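Local coordinates for type IV secretion system protein VirB11 (Brucella suis, PDB 2GZA) that hydrolyses ATP as the hexameric VirB11 ATPase of the Brucella type IV secretion system, a member of the GSP E family, at residues Ala20-His25 and Ala94-Gly99; Leu26-Pro31 and Pro63-Glu68; Ile71-Ala76 and Ile102-Pro107; Leu214-Pro217 and Val223-Phe226. One frame throughout, in Å; residues are numbered along the deposited sequence.

Contact 1. Residues Ala20-His25 and Ala94-Gly99; sequences ASVNFH and AILPMG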
loop_
_atom_site.group_PDB
_atom_site.type_symbol
_atom_site.label_atom_id
_atom_site.label_comp_id
_atom_site.label_asym_id
_atom_site.label_seq_id
_atom_site.Cartn_x
_atom_site.Cartn_y
_atom_site.Cartn_z
ATOM N N ALA C 20 -9.049 7.426 52.369
ATOM C CA ALA C 20 -10.047 7.845 53.329
ATOM C C ALA C 20 -10.832 9.047 52.826
ATOM O O ALA C 20 -11.990 9.221 53.199
ATOM C CB ALA C 20 -9.398 8.159 54.668
ATOM N N SER C 21 -10.198 9.874 51.997
ATOM C CA SER C 21 -10.837 11.076 51.465
ATOM C C SER C 21 -11.907 10.726 50.452
ATOM O O SER C 21 -13.007 11.269 50.499
ATOM C CB SER C 21 -9.813 12.035 50.859
ATOM O OG SER C 21 -8.920 12.495 51.861
ATOM N N VAL C 22 -11.577 9.801 49.556
ATOM C CA VAL C 22 -12.514 9.290 48.572
ATOM C C VAL C 22 -13.732 8.697 49.264
ATOM O O VAL C 22 -14.861 9.010 48.898
ATOM C CB VAL C 22 -11.858 8.229 47.678
ATOM C CG1 VAL C 22 -12.779 7.878 46.536
ATOM C CG2 VAL C 22 -10.532 8.738 47.138
ATOM N N ASN C 23 -13.493 7.852 50.269
ATOM C CA ASN C 23 -14.556 7.231 51.063
ATOM C C ASN C 23 -15.442 8.254 51.748
ATOM O O ASN C 23 -16.651 8.062 51.869
ATOM C CB ASN C 23 -13.971 6.292 52.120
ATOM C CG ASN C 23 -13.579 4.952 51.551
ATOM O OD1 ASN C 23 -13.732 4.704 50.351
ATOM N ND2 ASN C 23 -13.066 4.072 52.409
ATOM N N PHE C 24 -14.821 9.333 52.208
ATOM C CA PHE C 24 -15.527 10.431 52.849
ATOM C C PHE C 24 -16.572 11.015 51.908
ATOM O O PHE C 24 -17.728 11.187 52.294
ATOM C CB PHE C 24 -14.535 11.519 53.279
ATOM C CG PHE C 24 -15.160 12.654 54.044
ATOM C CD1 PHE C 24 -15.318 12.575 55.424
ATOM C CD2 PHE C 24 -15.575 13.814 53.384
ATOM C CE1 PHE C 24 -15.894 13.623 56.135
ATOM C CE2 PHE C 24 -16.149 14.866 54.089
ATOM C CZ PHE C 24 -16.310 14.766 55.468
ATOM N N HIS C 25 -16.161 11.307 50.676
ATOM C CA HIS C 25 -17.057 11.863 49.671
ATOM C C HIS C 25 -17.997 10.820 49.054
ATOM O O HIS C 25 -18.946 11.180 48.351
ATOM C CB HIS C 25 -16.271 12.628 48.589
ATOM C CG HIS C 25 -15.404 13.717 49.133
ATOM N ND1 HIS C 25 -15.911 14.845 49.733
ATOM C CD2 HIS C 25 -14.058 13.849 49.170
ATOM C CE1 HIS C 25 -14.919 15.619 50.123
ATOM N NE2 HIS C 25 -13.784 15.037 49.793
ATOM N N ALA C 94 -11.423 5.641 36.899
ATOM C CA ALA C 94 -10.679 5.198 38.076
ATOM C C ALA C 94 -11.189 3.880 38.640
ATOM O O ALA C 94 -12.321 3.469 38.382
ATOM C CB ALA C 94 -10.699 6.270 39.156
ATOM N N ILE C 95 -10.325 3.222 39.405
ATOM C CA ILE C 95 -10.675 2.019 40.138
ATOM C C ILE C 95 -10.596 2.349 41.623
ATOM O O ILE C 95 -9.528 2.681 42.137
ATOM C CB ILE C 95 -9.749 0.849 39.783
ATOM C CG1 ILE C 95 -10.094 0.343 38.381
ATOM C CG2 ILE C 95 -9.870 -0.269 40.825
ATOM C CD1 ILE C 95 -9.027 -0.540 37.735
ATOM N N LEU C 96 -11.743 2.298 42.298
ATOM C CA LEU C 96 -11.840 2.683 43.706
ATOM C C LEU C 96 -11.281 1.607 44.662
ATOM O O LEU C 96 -11.081 0.457 44.263
ATOM C CB LEU C 96 -13.294 3.023 44.064
ATOM C CG LEU C 96 -13.968 4.279 43.491
ATOM C CD1 LEU C 96 -15.452 4.309 43.820
ATOM C CD2 LEU C 96 -13.310 5.566 43.954
ATOM N N PRO C 97 -11.029 1.987 45.931
ATOM C CA PRO C 97 -10.408 1.130 46.960
ATOM C C PRO C 97 -11.032 -0.248 47.133
ATOM O O PRO C 97 -10.305 -1.218 47.354
ATOM C CB PRO C 97 -10.612 1.939 48.253
ATOM C CG PRO C 97 -10.728 3.348 47.817
ATOM C CD PRO C 97 -11.358 3.329 46.458
ATOM N N MET C 98 -12.358 -0.323 47.050
ATOM C CA MET C 98 -13.069 -1.594 47.193
ATOM C C MET C 98 -13.237 -2.334 45.858
ATOM O O MET C 98 -13.906 -3.369 45.810
ATOM C CB MET C 98 -14.425 -1.409 47.905
ATOM C CG MET C 98 -14.431 -0.605 49.237
ATOM S SD MET C 98 -13.665 -1.343 50.734
ATOM C CE MET C 98 -14.802 -2.644 51.193
ATOM N N GLY C 99 -12.637 -1.800 44.791
ATOM C CA GLY C 99 -12.594 -2.478 43.494
ATOM C C GLY C 99 -13.552 -1.951 42.453
ATOM O O GLY C 99 -13.504 -2.377 41.295
#
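Val22 and Leu96 meet methyl to methyl where helix 13-26 rests against the hairpin of strands 91-95 and 101-105, at one margin of the antiparallel sheet in the N-terminal part of VirB11. The two branched side chains approach each other at a slant, the CB of each set toward the other segment, and Val22 CG1 lies 3.5 Å from Leu96 CD2. On the helix side this methyl stands opposite the backbone N (chi1 -171°), a rotation that sends it outward to the leucine, while CG2 is turned to the backbone N side of its own residue. Leu96 also packs on Ile102 of the neighbouring strand, and Val22 on Thr77 of helix 67-81, so both partners of the pair are buried.

One residue further along each segment the contact becomes looser and less enclosed. The side chains of Asn23 and Pro97 run past one another in opposite directions, and the amide oxygen Asn23 OD1 comes to 4.2 Å from Pro97 CG, a van der Waals approach. Pro97 occupies the second position of the type I turn that spans Leu96 to Gly99. The turn is closed by its own backbone bond, Gly99 N to Leu96 O at 2.8 Å.

Contact 2. Residues Leu26-Pro31 and Pro63-Glu68; sequences LEPLRP and PNLDYE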
loop_
_atom_site.group_PDB
_atom_site.type_symbol
_atom_site.label_atom_id
_atom_site.label_comp_id
_atom_site.label_asym_id
_atom_site.label_seq_id
_atom_site.Cartn_x
_atom_site.Cartn_y
_atom_site.Cartn_z
ATOM N N LEU C 26 -17.733 9.543 49.322
ATOM C CA LEU C 26 -18.603 8.464 48.875
ATOM C C LEU C 26 -19.742 8.174 49.844
ATOM O O LEU C 26 -20.660 7.431 49.513
ATOM C CB LEU C 26 -17.790 7.200 48.617
ATOM C CG LEU C 26 -17.035 7.176 47.290
ATOM C CD1 LEU C 26 -16.239 5.896 47.186
ATOM C CD2 LEU C 26 -18.018 7.297 46.142
ATOM N N GLU C 27 -19.680 8.784 51.025
ATOM C CA GLU C 27 -20.644 8.567 52.113
ATOM C C GLU C 27 -22.127 8.651 51.759
ATOM O O GLU C 27 -22.906 7.821 52.225
ATOM C CB GLU C 27 -20.353 9.512 53.286
ATOM C CG GLU C 27 -19.800 8.819 54.533
ATOM C CD GLU C 27 -20.879 8.156 55.378
ATOM O OE1 GLU C 27 -21.056 8.559 56.544
ATOM O OE2 GLU C 27 -21.557 7.237 54.888
ATOM N N PRO C 28 -22.539 9.662 50.963
ATOM C CA PRO C 28 -23.961 9.713 50.625
ATOM C C PRO C 28 -24.428 8.599 49.691
ATOM O O PRO C 28 -25.633 8.463 49.483
ATOM C CB PRO C 28 -24.116 11.077 49.938
ATOM C CG PRO C 28 -22.863 11.829 50.228
ATOM C CD PRO C 28 -21.812 10.797 50.365
ATOM N N LEU C 29 -23.491 7.817 49.153
ATOM C CA LEU C 29 -23.800 6.688 48.264
ATOM C C LEU C 29 -23.599 5.341 48.958
ATOM O O LEU C 29 -23.777 4.280 48.351
ATOM C CB LEU C 29 -22.963 6.770 46.980
ATOM C CG LEU C 29 -23.143 8.028 46.118
ATOM C CD1 LEU C 29 -22.201 8.030 44.925
ATOM C CD2 LEU C 29 -24.593 8.196 45.667
ATOM N N ARG C 30 -23.254 5.412 50.240
ATOM C CA ARG C 30 -22.952 4.252 51.075
ATOM C C ARG C 30 -24.030 3.161 51.049
ATOM O O ARG C 30 -23.693 1.993 50.880
ATOM C CB ARG C 30 -22.633 4.714 52.505
ATOM C CG ARG C 30 -21.617 3.853 53.262
ATOM C CD ARG C 30 -20.165 4.320 53.070
ATOM N NE ARG C 30 -19.616 3.981 51.757
ATOM C CZ ARG C 30 -19.237 2.760 51.392
ATOM N NH1 ARG C 30 -19.352 1.744 52.235
ATOM N NH2 ARG C 30 -18.751 2.545 50.177
ATOM N N PRO C 31 -25.319 3.535 51.197
ATOM C CA PRO C 31 -26.397 2.535 51.153
ATOM C C PRO C 31 -26.413 1.671 49.889
ATOM O O PRO C 31 -26.570 0.450 49.997
ATOM C CB PRO C 31 -27.665 3.390 51.245
ATOM C CG PRO C 31 -27.230 4.616 51.960
ATOM C CD PRO C 31 -25.851 4.886 51.454
ATOM N N PRO C 63 -31.339 14.383 48.569
ATOM C CA PRO C 63 -31.108 15.833 48.572
ATOM C C PRO C 63 -29.753 16.288 49.121
ATOM O O PRO C 63 -29.204 17.264 48.612
ATOM C CB PRO C 63 -32.285 16.389 49.388
ATOM C CG PRO C 63 -33.322 15.294 49.360
ATOM C CD PRO C 63 -32.517 14.021 49.377
ATOM N N ASN C 64 -29.208 15.587 50.118
ATOM C CA ASN C 64 -27.921 15.967 50.691
ATOM C C ASN C 64 -26.727 15.556 49.804
ATOM O O ASN C 64 -25.647 15.197 50.298
ATOM C CB ASN C 64 -27.828 15.468 52.148
ATOM C CG ASN C 64 -28.980 16.012 53.027
ATOM O OD1 ASN C 64 -29.149 17.231 53.183
ATOM N ND2 ASN C 64 -29.764 15.101 53.603
ATOM N N LEU C 65 -26.947 15.642 48.485
ATOM C CA LEU C 65 -25.964 15.276 47.477
ATOM C C LEU C 65 -25.926 16.391 46.423
ATOM O O LEU C 65 -26.390 16.226 45.294
ATOM C CB LEU C 65 -26.346 13.926 46.852
ATOM C CG LEU C 65 -25.403 13.220 45.882
ATOM C CD1 LEU C 65 -24.193 12.663 46.611
ATOM C CD2 LEU C 65 -26.156 12.110 45.180
ATOM N N ASP C 66 -25.393 17.543 46.802
ATOM C CA ASP C 66 -25.406 18.669 45.879
ATOM C C ASP C 66 -24.248 18.649 44.888
ATOM O O ASP C 66 -23.441 17.719 44.883
ATOM C CB ASP C 66 -25.553 20.012 46.600
ATOM C CG ASP C 66 -24.515 20.220 47.671
ATOM O OD1 ASP C 66 -23.592 19.386 47.795
ATOM O OD2 ASP C 66 -24.628 21.228 48.394
ATOM N N TYR C 67 -24.214 19.664 44.026
ATOM C CA TYR C 67 -23.189 19.817 43.001
ATOM C C TYR C 67 -21.780 19.793 43.600
ATOM O O TYR C 67 -20.918 19.055 43.122
ATOM C CB TYR C 67 -23.446 21.113 42.211
ATOM C CG TYR C 67 -22.490 21.405 41.072
ATOM C CD1 TYR C 67 -22.622 20.774 39.835
ATOM C CD2 TYR C 67 -21.472 22.339 41.224
ATOM C CE1 TYR C 67 -21.744 21.055 38.782
ATOM C CE2 TYR C 67 -20.596 22.629 40.187
ATOM C CZ TYR C 67 -20.732 21.987 38.972
ATOM O OH TYR C 67 -19.855 22.287 37.957
ATOM N N GLU C 68 -21.573 20.570 44.663
ATOM C CA GLU C 68 -20.259 20.730 45.297
ATOM C C GLU C 68 -19.701 19.426 45.874
ATOM O O GLU C 68 -18.499 19.178 45.810
ATOM C CB GLU C 68 -20.298 21.827 46.369
ATOM C CG GLU C 68 -20.844 23.184 45.887
ATOM C CD GLU C 68 -20.156 23.707 44.623
ATOM O OE1 GLU C 68 -18.910 23.646 44.551
ATOM O OE2 GLU C 68 -20.862 24.181 43.705
#
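Leu29 N donates to Leu26 O over 2.9 Å, and Arg30 N to Glu27 O over 3.1 Å, two bonds that wind residues 27-29 into a short 3-10 turn between helix 13-26 and helix 30-34. The turn presents Pro28 and Leu29 to Leu65, which precedes helix 67-81. No hydrogen bond crosses between the segments; the contact is apolar. With CG swung away from the backbone N (chi1 -173°), Leu65 sends its two methyls to different partners. CD1 packs against the CB-CG side of Pro28, 3.7 Å from Pro28 CB and 3.9 Å from Pro28 CG, the two side chains lying aslant. The other branch reaches the second residue: Leu65 CD2 is 4.2 Å from Leu29 CD2.

Leu29 and Leu65 both continue onto Val43 and Val49 of the sheet, which places the leucine pair in buried surroundings, whereas Pro28 lies nearer the surface and also touches His69. Just after Leu65 the chain turns into helix 67-81. Asp66 stands at the N-cap, its carboxylate capping a backbone N just beyond the segment, and its OD1 makes a further weak bond to His69 ND1. The arrangement is thus an N-capped helix start and a 3-10 connection between helices, joined by leucine and proline packing in the N-terminal part, where helices pack on the antiparallel sheet.

Contact 3. Residues Ile71-Ala76 and Ile102-Pro107; sequences ISLGTA and IQIVRP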
loop_
_atom_site.group_PDB
_atom_site.type_symbol
_atom_site.label_atom_id
_atom_site.label_comp_id
_atom_site.label_asym_id
_atom_site.label_seq_id
_atom_site.Cartn_x
_atom_site.Cartn_y
_atom_site.Cartn_z
ATOM N N ILE C 71 -18.301 17.564 42.891
ATOM C CA ILE C 71 -17.059 18.218 42.491
ATOM C C ILE C 71 -15.920 17.646 43.332
ATOM O O ILE C 71 -14.915 17.164 42.803
ATOM C CB ILE C 71 -17.143 19.780 42.652
ATOM C CG1 ILE C 71 -18.113 20.403 41.635
ATOM C CG2 ILE C 71 -15.760 20.443 42.556
ATOM C CD1 ILE C 71 -17.618 20.436 40.189
ATOM N N SER C 72 -16.117 17.694 44.647
ATOM C CA SER C 72 -15.171 17.178 45.631
ATOM C C SER C 72 -14.903 15.691 45.451
ATOM O O SER C 72 -13.770 15.236 45.622
ATOM C CB SER C 72 -15.710 17.395 47.054
ATOM O OG SER C 72 -15.979 18.755 47.320
ATOM N N LEU C 73 -15.957 14.943 45.141
ATOM C CA LEU C 73 -15.843 13.513 44.867
ATOM C C LEU C 73 -14.899 13.270 43.704
ATOM O O LEU C 73 -14.018 12.419 43.797
ATOM C CB LEU C 73 -17.217 12.895 44.598
ATOM C CG LEU C 73 -17.289 11.462 44.060
ATOM C CD1 LEU C 73 -16.607 10.463 44.976
ATOM C CD2 LEU C 73 -18.724 11.065 43.849
ATOM N N GLY C 74 -15.081 14.036 42.627
ATOM C CA GLY C 74 -14.227 13.944 41.448
ATOM C C GLY C 74 -12.763 14.145 41.766
ATOM O O GLY C 74 -11.926 13.296 41.457
ATOM N N THR C 75 -12.457 15.270 42.400
ATOM C CA THR C 75 -11.079 15.628 42.718
ATOM C C THR C 75 -10.408 14.580 43.599
ATOM O O THR C 75 -9.269 14.187 43.346
ATOM C CB THR C 75 -10.979 17.020 43.381
ATOM O OG1 THR C 75 -11.649 17.003 44.647
ATOM C CG2 THR C 75 -11.591 18.096 42.481
ATOM N N ALA C 76 -11.127 14.119 44.618
ATOM C CA ALA C 76 -10.620 13.096 45.528
ATOM C C ALA C 76 -10.264 11.813 44.792
ATOM O O ALA C 76 -9.219 11.214 45.067
ATOM C CB ALA C 76 -11.617 12.827 46.645
ATOM N N ILE C 102 -15.160 3.481 38.418
ATOM C CA ILE C 102 -15.902 4.726 38.462
ATOM C C ILE C 102 -15.567 5.620 37.267
ATOM O O ILE C 102 -14.400 5.889 36.978
ATOM C CB ILE C 102 -15.714 5.460 39.828
ATOM C CG1 ILE C 102 -16.591 6.713 39.907
ATOM C CG2 ILE C 102 -14.245 5.778 40.089
ATOM C CD1 ILE C 102 -16.715 7.303 41.302
ATOM N N GLN C 103 -16.603 6.049 36.559
ATOM C CA GLN C 103 -16.444 7.044 35.519
ATOM C C GLN C 103 -17.106 8.339 35.910
ATOM O O GLN C 103 -18.271 8.362 36.306
ATOM C CB GLN C 103 -16.945 6.552 34.173
ATOM C CG GLN C 103 -15.806 6.300 33.213
ATOM C CD GLN C 103 -15.541 7.474 32.288
ATOM O OE1 GLN C 103 -14.644 7.421 31.448
ATOM N NE2 GLN C 103 -16.335 8.538 32.418
ATOM N N ILE C 104 -16.334 9.414 35.818
ATOM C CA ILE C 104 -16.818 10.740 36.153
ATOM C C ILE C 104 -16.634 11.707 34.991
ATOM O O ILE C 104 -15.540 11.842 34.433
ATOM C CB ILE C 104 -16.167 11.304 37.441
ATOM C CG1 ILE C 104 -16.405 10.355 38.623
ATOM C CG2 ILE C 104 -16.719 12.701 37.753
ATOM C CD1 ILE C 104 -15.838 10.828 39.944
ATOM N N VAL C 105 -17.731 12.359 34.622
ATOM C CA VAL C 105 -17.710 13.436 33.642
ATOM C C VAL C 105 -18.173 14.721 34.318
ATOM O O VAL C 105 -19.208 14.737 34.984
ATOM C CB VAL C 105 -18.622 13.145 32.433
ATOM C CG1 VAL C 105 -18.310 14.104 31.281
ATOM C CG2 VAL C 105 -18.475 11.707 31.987
ATOM N N ARG C 106 -17.398 15.792 34.154
ATOM C CA ARG C 106 -17.761 17.091 34.721
ATOM C C ARG C 106 -18.082 18.166 33.652
ATOM O O ARG C 106 -17.715 18.003 32.488
ATOM C CB ARG C 106 -16.736 17.563 35.766
ATOM C CG ARG C 106 -15.390 17.969 35.229
ATOM C CD ARG C 106 -14.777 19.062 36.084
ATOM N NE ARG C 106 -15.167 20.396 35.618
ATOM C CZ ARG C 106 -15.059 21.513 36.329
ATOM N NH1 ARG C 106 -14.573 21.484 37.563
ATOM N NH2 ARG C 106 -15.445 22.667 35.802
ATOM N N PRO C 107 -18.793 19.242 34.057
ATOM C CA PRO C 107 -19.492 20.345 33.378
ATOM C C PRO C 107 -19.105 20.978 32.028
ATOM O O PRO C 107 -19.997 21.537 31.383
ATOM C CB PRO C 107 -19.546 21.412 34.447
ATOM C CG PRO C 107 -19.846 20.629 35.617
ATOM C CD PRO C 107 -19.001 19.376 35.507
#
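Ile104 carries its CG1 branch on the backbone N side, opposite the carbonyl carbon (chi1 -57°), and continues fully extended, which drives CD1 toward the helix that holds Gly74. The methyl packs on the helix backbone there, with Ile104 CD1 3.8 Å from Gly74 CA, and the CA atoms of these two residues are 6.7 Å apart. Leu73 CG flanks the same methyl, 4.4 Å from Ile104 CD1.

Helix 67-81 here lies against one face of the six-stranded antiparallel sheet, on its strand 101-105; Leu73 and Ile104 both also touch Val117 of the adjacent strand 116-120, while Leu73 meets His25 of helix 13-26.

Just past the end of the strand the packing becomes mixed in character. Arg106 bends at chi2 and chi3, and its NH1 passes obliquely by Ile71 CD1 at 4.2 Å. Within the helix Ser72 O is gripped twice: by Ala76 N at 3.0 Å in the regular helical bond and by the hydroxyl Thr75 OG1 at 2.9 Å. Both donors come from the same face of the carbonyl plane, with the hydroxyl tilted 34° from that plane.

Contact 4. Residues Leu214-Pro217 and Val223-Phe226; sequences LFLP and VHLF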
loop_
_atom_site.group_PDB
_atom_site.type_symbol
_atom_site.label_atom_id
_atom_site.label_comp_id
_atom_site.label_asym_id
_atom_site.label_seq_id
_atom_site.Cartn_x
_atom_site.Cartn_y
_atom_site.Cartn_z
ATOM N N LEU C 214 -31.224 17.698 21.948
ATOM C CA LEU C 214 -31.862 16.419 22.232
ATOM C C LEU C 214 -32.298 16.314 23.694
ATOM O O LEU C 214 -31.808 15.467 24.444
ATOM C CB LEU C 214 -30.939 15.254 21.837
ATOM C CG LEU C 214 -30.478 15.135 20.367
ATOM C CD1 LEU C 214 -29.363 14.115 20.212
ATOM C CD2 LEU C 214 -31.622 14.797 19.432
ATOM N N PHE C 215 -33.219 17.188 24.086
ATOM C CA PHE C 215 -33.765 17.192 25.442
ATOM C C PHE C 215 -34.624 15.956 25.681
ATOM O O PHE C 215 -35.242 15.440 24.752
ATOM C CB PHE C 215 -34.572 18.464 25.689
ATOM C CG PHE C 215 -33.887 19.713 25.218
ATOM C CD1 PHE C 215 -32.778 20.208 25.889
ATOM C CD2 PHE C 215 -34.350 20.392 24.094
ATOM C CE1 PHE C 215 -32.141 21.358 25.448
ATOM C CE2 PHE C 215 -33.722 21.542 23.649
ATOM C CZ PHE C 215 -32.613 22.029 24.327
ATOM N N LEU C 216 -34.645 15.480 26.926
ATOM C CA LEU C 216 -35.373 14.260 27.275
ATOM C C LEU C 216 -36.281 14.456 28.495
ATOM O O LEU C 216 -35.961 13.988 29.592
ATOM C CB LEU C 216 -34.396 13.098 27.499
ATOM C CG LEU C 216 -33.559 12.647 26.295
ATOM C CD1 LEU C 216 -32.218 12.074 26.718
ATOM C CD2 LEU C 216 -34.311 11.656 25.418
ATOM N N PRO C 217 -37.425 15.131 28.302
ATOM C CA PRO C 217 -38.330 15.443 29.413
ATOM C C PRO C 217 -38.947 14.193 30.057
ATOM O O PRO C 217 -39.283 14.206 31.242
ATOM C CB PRO C 217 -39.415 16.298 28.745
ATOM C CG PRO C 217 -39.386 15.896 27.311
ATOM C CD PRO C 217 -37.947 15.630 27.013
ATOM N N VAL C 223 -28.040 11.358 30.709
ATOM C CA VAL C 223 -26.881 12.241 30.827
ATOM C C VAL C 223 -26.650 12.917 29.479
ATOM O O VAL C 223 -26.564 12.233 28.455
ATOM C CB VAL C 223 -25.602 11.464 31.275
ATOM C CG1 VAL C 223 -24.388 12.372 31.276
ATOM C CG2 VAL C 223 -25.794 10.852 32.661
ATOM N N HIS C 224 -26.575 14.246 29.474
ATOM C CA HIS C 224 -26.211 14.986 28.265
ATOM C C HIS C 224 -24.719 15.253 28.266
ATOM O O HIS C 224 -24.213 15.942 29.152
ATOM C CB HIS C 224 -26.956 16.318 28.163
ATOM C CG HIS C 224 -28.443 16.189 28.130
ATOM N ND1 HIS C 224 -29.110 15.521 27.128
ATOM C CD2 HIS C 224 -29.395 16.671 28.961
ATOM C CE1 HIS C 224 -30.408 15.585 27.354
ATOM N NE2 HIS C 224 -30.607 16.280 28.457
ATOM N N LEU C 225 -24.020 14.701 27.282
ATOM C CA LEU C 225 -22.601 14.970 27.102
ATOM C C LEU C 225 -22.367 15.956 25.957
ATOM O O LEU C 225 -23.115 15.979 24.978
ATOM C CB LEU C 225 -21.809 13.682 26.875
ATOM C CG LEU C 225 -21.882 12.559 27.918
ATOM C CD1 LEU C 225 -21.138 11.330 27.422
ATOM C CD2 LEU C 225 -21.344 12.997 29.280
ATOM N N PHE C 226 -21.323 16.768 26.087
ATOM C CA PHE C 226 -21.050 17.842 25.138
ATOM C C PHE C 226 -19.582 17.925 24.729
ATOM O O PHE C 226 -18.689 17.732 25.560
ATOM C CB PHE C 226 -21.518 19.175 25.709
ATOM C CG PHE C 226 -22.992 19.250 25.900
ATOM C CD1 PHE C 226 -23.557 18.970 27.139
ATOM C CD2 PHE C 226 -23.823 19.574 24.835
ATOM C CE1 PHE C 226 -24.926 19.031 27.319
ATOM C CE2 PHE C 226 -25.194 19.633 25.007
ATOM C CZ PHE C 226 -25.748 19.363 26.251
HETATM O O HOH W 1 -33.047 16.789 28.997
#
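His224 projects from strand 222-226, which runs parallel to its neighbour 205-209 in the P-loop NTPase part of the protein, and its CB points at the loop of residues 214-217. CG lies on the backbone N side, opposite the carbonyl carbon (chi1 -60°), and from there the imidazole reaches in toward the loop backbone. ND1 is hydrogen-bonded to Thr207 OG1 of the neighbouring strand, which would fix the rotation of the ring. CE1 makes the direct contacts with the loop: it is 3.2 Å from Leu214 O, 4.2 Å from Phe215 CA and 4.0 Å from Leu216 CD1, so carbonyl oxygen, backbone carbon and methyl gather round this one ring carbon.

The loop that His224 meets has other neighbours as well. Leu214 N is hydrogen-bonded to Glu209 OE1, and the side chain of Leu214 comes to about 4 Å from that of Thr189, a residue predicted to bind ATP. Phe215, whose CB points away from the strand, packs on Phe124 of a neighbouring subunit.

At the tip, NE2 has a water molecule in the plane of the ring. That water lies 2.6 Å from His224 NE2 and accepts a hydrogen bond from Leu216 N at 2.9 Å.

Overall arrangement
Contacts 1, 2 and 3 cluster in the N-terminal part of the chain, their centres 12 to 14 Å from one another. Helix 67-81 belongs to both contact 2 and contact 3, and the backbone pairing of Ala94 with Ile102 ties contact 1 to contact 3 through neighbouring strands. Leu26 of contact 2 meets Leu96 of contact 1 (CD1 to CD1, 3.8 Å) and Leu73 of contact 3. Contact 4 stands apart, its centre about 28 Å from that of contact 1, and lies next to the predicted ATP site. It still reaches contact 3, where Val105 CG1 touches Leu225 CD2 at 3.8 Å, a direct packing link between the two parts of the chain.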